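Local coordinates for aerolysin-like protein (PDB 6LH8), which probably takes part, as a toad toxin-family member, in a paralog system of endolysosome-modulating pore formation that is regulated under oxidizing conditions, at residues M1-T6 with V126-G131; E59-T64 with G131-T136. All blocks are in the same frame, centred on the assembly; numbering follows the deposited sequence.

Contact 1 (M1-T6 with V126-G131)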
# COMPACT_ATOMS: atom_id res chain seq x y z
N MET A 1 -13.07 -22.97 -14.85
CA MET A 1 -13.18 -22.21 -13.60
C MET A 1 -12.05 -21.19 -13.44
O MET A 1 -11.92 -20.58 -12.37
CB MET A 1 -13.19 -23.16 -12.40
CG MET A 1 -14.31 -24.17 -12.41
SD MET A 1 -14.74 -24.71 -10.75
CE MET A 1 -15.50 -23.22 -10.09
N SER A 2 -11.24 -21.01 -14.47
CA SER A 2 -10.17 -20.03 -14.47
C SER A 2 -10.49 -18.97 -15.53
O SER A 2 -10.61 -19.29 -16.71
CB SER A 2 -8.82 -20.68 -14.76
OG SER A 2 -7.74 -19.81 -14.43
N ALA A 3 -10.63 -17.72 -15.09
CA ALA A 3 -11.06 -16.69 -16.02
C ALA A 3 -9.89 -16.15 -16.83
O ALA A 3 -8.73 -16.19 -16.41
CB ALA A 3 -11.73 -15.55 -15.26
N SER A 4 -10.21 -15.65 -18.03
CA SER A 4 -9.29 -14.76 -18.73
C SER A 4 -9.43 -13.37 -18.12
O SER A 4 -10.55 -12.92 -17.86
CB SER A 4 -9.61 -14.69 -20.22
OG SER A 4 -9.43 -15.94 -20.86
N VAL A 5 -8.31 -12.70 -17.88
CA VAL A 5 -8.32 -11.45 -17.11
C VAL A 5 -7.52 -10.39 -17.86
O VAL A 5 -6.40 -10.65 -18.30
CB VAL A 5 -7.74 -11.65 -15.70
CG1 VAL A 5 -7.75 -10.33 -14.94
CG2 VAL A 5 -8.50 -12.72 -14.95
N THR A 6 -8.09 -9.19 -17.98
CA THR A 6 -7.36 -8.03 -18.50
C THR A 6 -7.74 -6.81 -17.68
O THR A 6 -8.91 -6.43 -17.66
CB THR A 6 -7.69 -7.78 -19.98
OG1 THR A 6 -7.26 -8.90 -20.77
CG2 THR A 6 -7.00 -6.50 -20.47
N VAL A 126 -11.75 -4.46 -14.53
CA VAL A 126 -11.11 -5.74 -14.84
C VAL A 126 -12.07 -6.51 -15.73
O VAL A 126 -13.15 -6.91 -15.29
CB VAL A 126 -10.76 -6.54 -13.58
CG1 VAL A 126 -9.99 -7.78 -13.98
CG2 VAL A 126 -9.92 -5.70 -12.61
N GLU A 127 -11.68 -6.72 -16.99
CA GLU A 127 -12.51 -7.50 -17.89
C GLU A 127 -12.24 -8.98 -17.65
O GLU A 127 -11.09 -9.43 -17.68
CB GLU A 127 -12.27 -7.07 -19.34
CG GLU A 127 -12.86 -5.68 -19.62
CD GLU A 127 -12.77 -5.24 -21.07
OE1 GLU A 127 -11.94 -5.81 -21.81
OE2 GLU A 127 -13.53 -4.33 -21.45
N ILE A 128 -13.31 -9.72 -17.33
CA ILE A 128 -13.25 -11.13 -16.97
C ILE A 128 -14.04 -11.89 -18.01
O ILE A 128 -15.14 -11.47 -18.38
CB ILE A 128 -13.86 -11.37 -15.57
CG1 ILE A 128 -13.04 -10.66 -14.48
CG2 ILE A 128 -14.05 -12.86 -15.29
CD1 ILE A 128 -11.59 -10.90 -14.58
N SER A 129 -13.52 -13.02 -18.47
CA SER A 129 -14.33 -13.93 -19.25
C SER A 129 -14.10 -15.35 -18.74
O SER A 129 -12.95 -15.74 -18.50
CB SER A 129 -14.03 -13.83 -20.74
OG SER A 129 -12.80 -14.46 -21.04
N VAL A 130 -15.18 -16.08 -18.52
CA VAL A 130 -15.13 -17.48 -18.14
C VAL A 130 -16.13 -18.20 -19.05
O VAL A 130 -17.34 -17.98 -18.94
CB VAL A 130 -15.45 -17.71 -16.65
CG1 VAL A 130 -16.67 -16.93 -16.21
CG2 VAL A 130 -15.62 -19.19 -16.35
N GLY A 131 -15.62 -19.00 -19.97
CA GLY A 131 -16.51 -19.56 -20.98
C GLY A 131 -17.14 -18.44 -21.77
O GLY A 131 -16.45 -17.54 -22.26
O HOH W 1 -11.93 -17.57 -20.74
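V5 and I128 sit opposite each other as a non-hydrogen-bonded pair, their side chains running alongside each other off the same face of the sheet. From the CB of I128, CG2 turns toward the N terminus of the neighbouring strand and meets A3 CB at 3.6 Å. The other branch, CG1, stands beside the backbone N (chi1 -64°) and, bent again at chi2 (-49°), brings I128 CD1 to 3.6 Å from V5 CG2 and 3.9 Å from V5 CG1. V5 CG1 also reaches V126 CG1 at 3.5 Å, and strand 65-68 packs on this apolar face through I66 and L68. The backbones are antiparallel: edge strand 4-28 joins strand 110-130 in the long twisted sheet that aerolysin-like proteins share. S4 and S129 form one hydrogen-bonded pair, S4 N to S129 O at 2.8 Å and S129 N to S4 O; T6 and E127 form the next, with E127 N tilted 25° from the carbonyl plane of T6. On the face with S4, T6, E127 and S129, S4 CB lies 3.3 Å from S129 OG. A water joins S4 OG to S129 O, to which it donates at 3.1 Å.

Contact 2 (E59-T64 with G131-T136)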
# COMPACT_ATOMS: atom_id res chain seq x y z
N GLU A 59 -23.07 -12.93 -13.21
CA GLU A 59 -23.17 -14.30 -13.71
C GLU A 59 -21.89 -15.10 -13.47
O GLU A 59 -21.89 -16.31 -13.69
CB GLU A 59 -23.48 -14.30 -15.21
CG GLU A 59 -24.82 -13.73 -15.59
CD GLU A 59 -25.93 -14.72 -15.36
OE1 GLU A 59 -27.00 -14.30 -14.88
OE2 GLU A 59 -25.71 -15.91 -15.67
N VAL A 60 -20.81 -14.44 -13.07
CA VAL A 60 -19.56 -15.16 -12.83
C VAL A 60 -19.80 -16.24 -11.77
O VAL A 60 -20.34 -15.94 -10.69
CB VAL A 60 -18.46 -14.18 -12.39
CG1 VAL A 60 -17.23 -14.92 -11.88
CG2 VAL A 60 -18.10 -13.25 -13.55
N PRO A 61 -19.48 -17.51 -12.05
CA PRO A 61 -19.76 -18.57 -11.08
C PRO A 61 -18.94 -18.42 -9.81
O PRO A 61 -17.76 -18.07 -9.85
CB PRO A 61 -19.38 -19.85 -11.83
CG PRO A 61 -19.38 -19.47 -13.28
CD PRO A 61 -18.95 -18.03 -13.31
N ILE A 62 -19.58 -18.69 -8.67
CA ILE A 62 -18.84 -18.76 -7.42
C ILE A 62 -17.76 -19.83 -7.53
O ILE A 62 -18.00 -20.93 -8.05
CB ILE A 62 -19.80 -19.00 -6.25
CG1 ILE A 62 -20.62 -17.73 -6.00
CG2 ILE A 62 -19.02 -19.39 -5.00
CD1 ILE A 62 -21.51 -17.79 -4.79
N GLY A 63 -16.56 -19.51 -7.06
CA GLY A 63 -15.40 -20.37 -7.19
C GLY A 63 -14.48 -20.04 -8.35
O GLY A 63 -13.38 -20.60 -8.43
N THR A 64 -14.91 -19.17 -9.26
CA THR A 64 -14.07 -18.76 -10.39
C THR A 64 -12.78 -18.13 -9.88
O THR A 64 -12.81 -17.26 -9.01
CB THR A 64 -14.82 -17.78 -11.29
OG1 THR A 64 -15.99 -18.40 -11.82
CG2 THR A 64 -13.94 -17.31 -12.44
N GLY A 131 -15.62 -19.00 -19.97
CA GLY A 131 -16.51 -19.56 -20.98
C GLY A 131 -17.14 -18.44 -21.77
O GLY A 131 -16.45 -17.54 -22.26
N ASP A 132 -18.46 -18.45 -21.91
CA ASP A 132 -19.13 -17.39 -22.62
C ASP A 132 -19.62 -16.28 -21.70
O ASP A 132 -20.29 -15.35 -22.17
CB ASP A 132 -20.31 -17.95 -23.42
CG ASP A 132 -21.29 -18.69 -22.55
OD1 ASP A 132 -20.92 -19.09 -21.43
OD2 ASP A 132 -22.43 -18.88 -23.01
N ILE A 133 -19.29 -16.34 -20.42
CA ILE A 133 -19.71 -15.32 -19.47
C ILE A 133 -18.68 -14.20 -19.48
O ILE A 133 -17.48 -14.44 -19.38
CB ILE A 133 -19.87 -15.92 -18.06
CG1 ILE A 133 -21.01 -16.94 -18.06
CG2 ILE A 133 -20.14 -14.83 -17.04
CD1 ILE A 133 -21.04 -17.83 -16.83
N LYS A 134 -19.16 -12.96 -19.63
CA LYS A 134 -18.30 -11.78 -19.59
C LYS A 134 -18.75 -10.87 -18.46
O LYS A 134 -19.95 -10.72 -18.20
CB LYS A 134 -18.32 -11.00 -20.93
CG LYS A 134 -17.92 -11.82 -22.14
CD LYS A 134 -17.57 -10.92 -23.32
CE LYS A 134 -18.78 -10.68 -24.20
NZ LYS A 134 -18.49 -11.07 -25.62
N GLU A 135 -17.78 -10.29 -17.76
CA GLU A 135 -18.07 -9.38 -16.67
C GLU A 135 -16.98 -8.32 -16.62
O GLU A 135 -15.85 -8.57 -17.03
CB GLU A 135 -18.14 -10.12 -15.32
CG GLU A 135 -18.54 -9.21 -14.15
CD GLU A 135 -19.92 -8.66 -14.33
OE1 GLU A 135 -20.06 -7.60 -14.98
OE2 GLU A 135 -20.89 -9.30 -13.86
N THR A 136 -17.31 -7.14 -16.13
CA THR A 136 -16.29 -6.15 -15.82
C THR A 136 -16.31 -5.97 -14.30
O THR A 136 -17.24 -5.36 -13.76
CB THR A 136 -16.54 -4.84 -16.56
OG1 THR A 136 -16.59 -5.10 -17.97
CG2 THR A 136 -15.42 -3.85 -16.26
O HOH W 2 -22.71 -10.89 -15.33
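I133 points toward the 59-64 loop and spreads its two branches over it. CG2, anti to the backbone N, lies against E59 CB at 3.8 Å; CG1 stands beside that N (chi1 -65°) and carries CD1 onward to E59 O, 3.6 Å away. I133 CD1 also approaches P61 CD of the proline ring, more loosely, at 4.1 Å. Two residues along the strand, E135 also projects toward the loop, and its aliphatic part crosses the V60 side chain at a slant: V60 CG2 touches E135 CB at 3.6 Å and CG more distantly. V60 CG2 also has I133 CG2 near it, at a longer 4.3 Å, while V60 packs on L54 and Y85 as well. This is an irregular loop laid over the start of strand 133-154, just beyond the turn from strand 110-130; no direct hydrogen bond joins the two segments. The loop has its own brace, a type II beta turn from P61 to T64, with G63 at a positive phi of 98°. P61 O takes two donors, T64 N and T64 OG1, the hydroxyl at 2.7 Å and tilted from the carbonyl plane. The polar link across the contact is indirect. E135 folds back at chi2 (63°), and a water donates to its OE2 at 2.8 Å while accepting from E59 N. OE2 is also hydrogen-bonded to T58 OG1, which in turn accepts from V60 N, so T58 ties the carboxylate to the loop backbone. On the other oxygen, E135 OE1 receives T136 N at 3.0 Å through its anti lone pair, which helps to fix the rotation of the carboxylate.

From the N terminus, M1-T6 enters edge strand 4-28 and waits 120 residues for V126-G131, so contact 1 closes the long loop. Within that interval lies E59-T64, between strands 41-53 and 65-68, whose partner G131-T136 begins on the last residue of the second half of contact 1. The segments therefore alternate and the two closures cross, sharing G131 at the turn from strand 110-130 to strand 133-154. Their centres are about 7 Å apart. I128 of contact 1 probably hydrogen-bonds to E135 of contact 2 through the backbone, and V130 packs on P61. Together they tie the N terminus, the 59-64 loop and this hairpin end into one end of the elongated molecule.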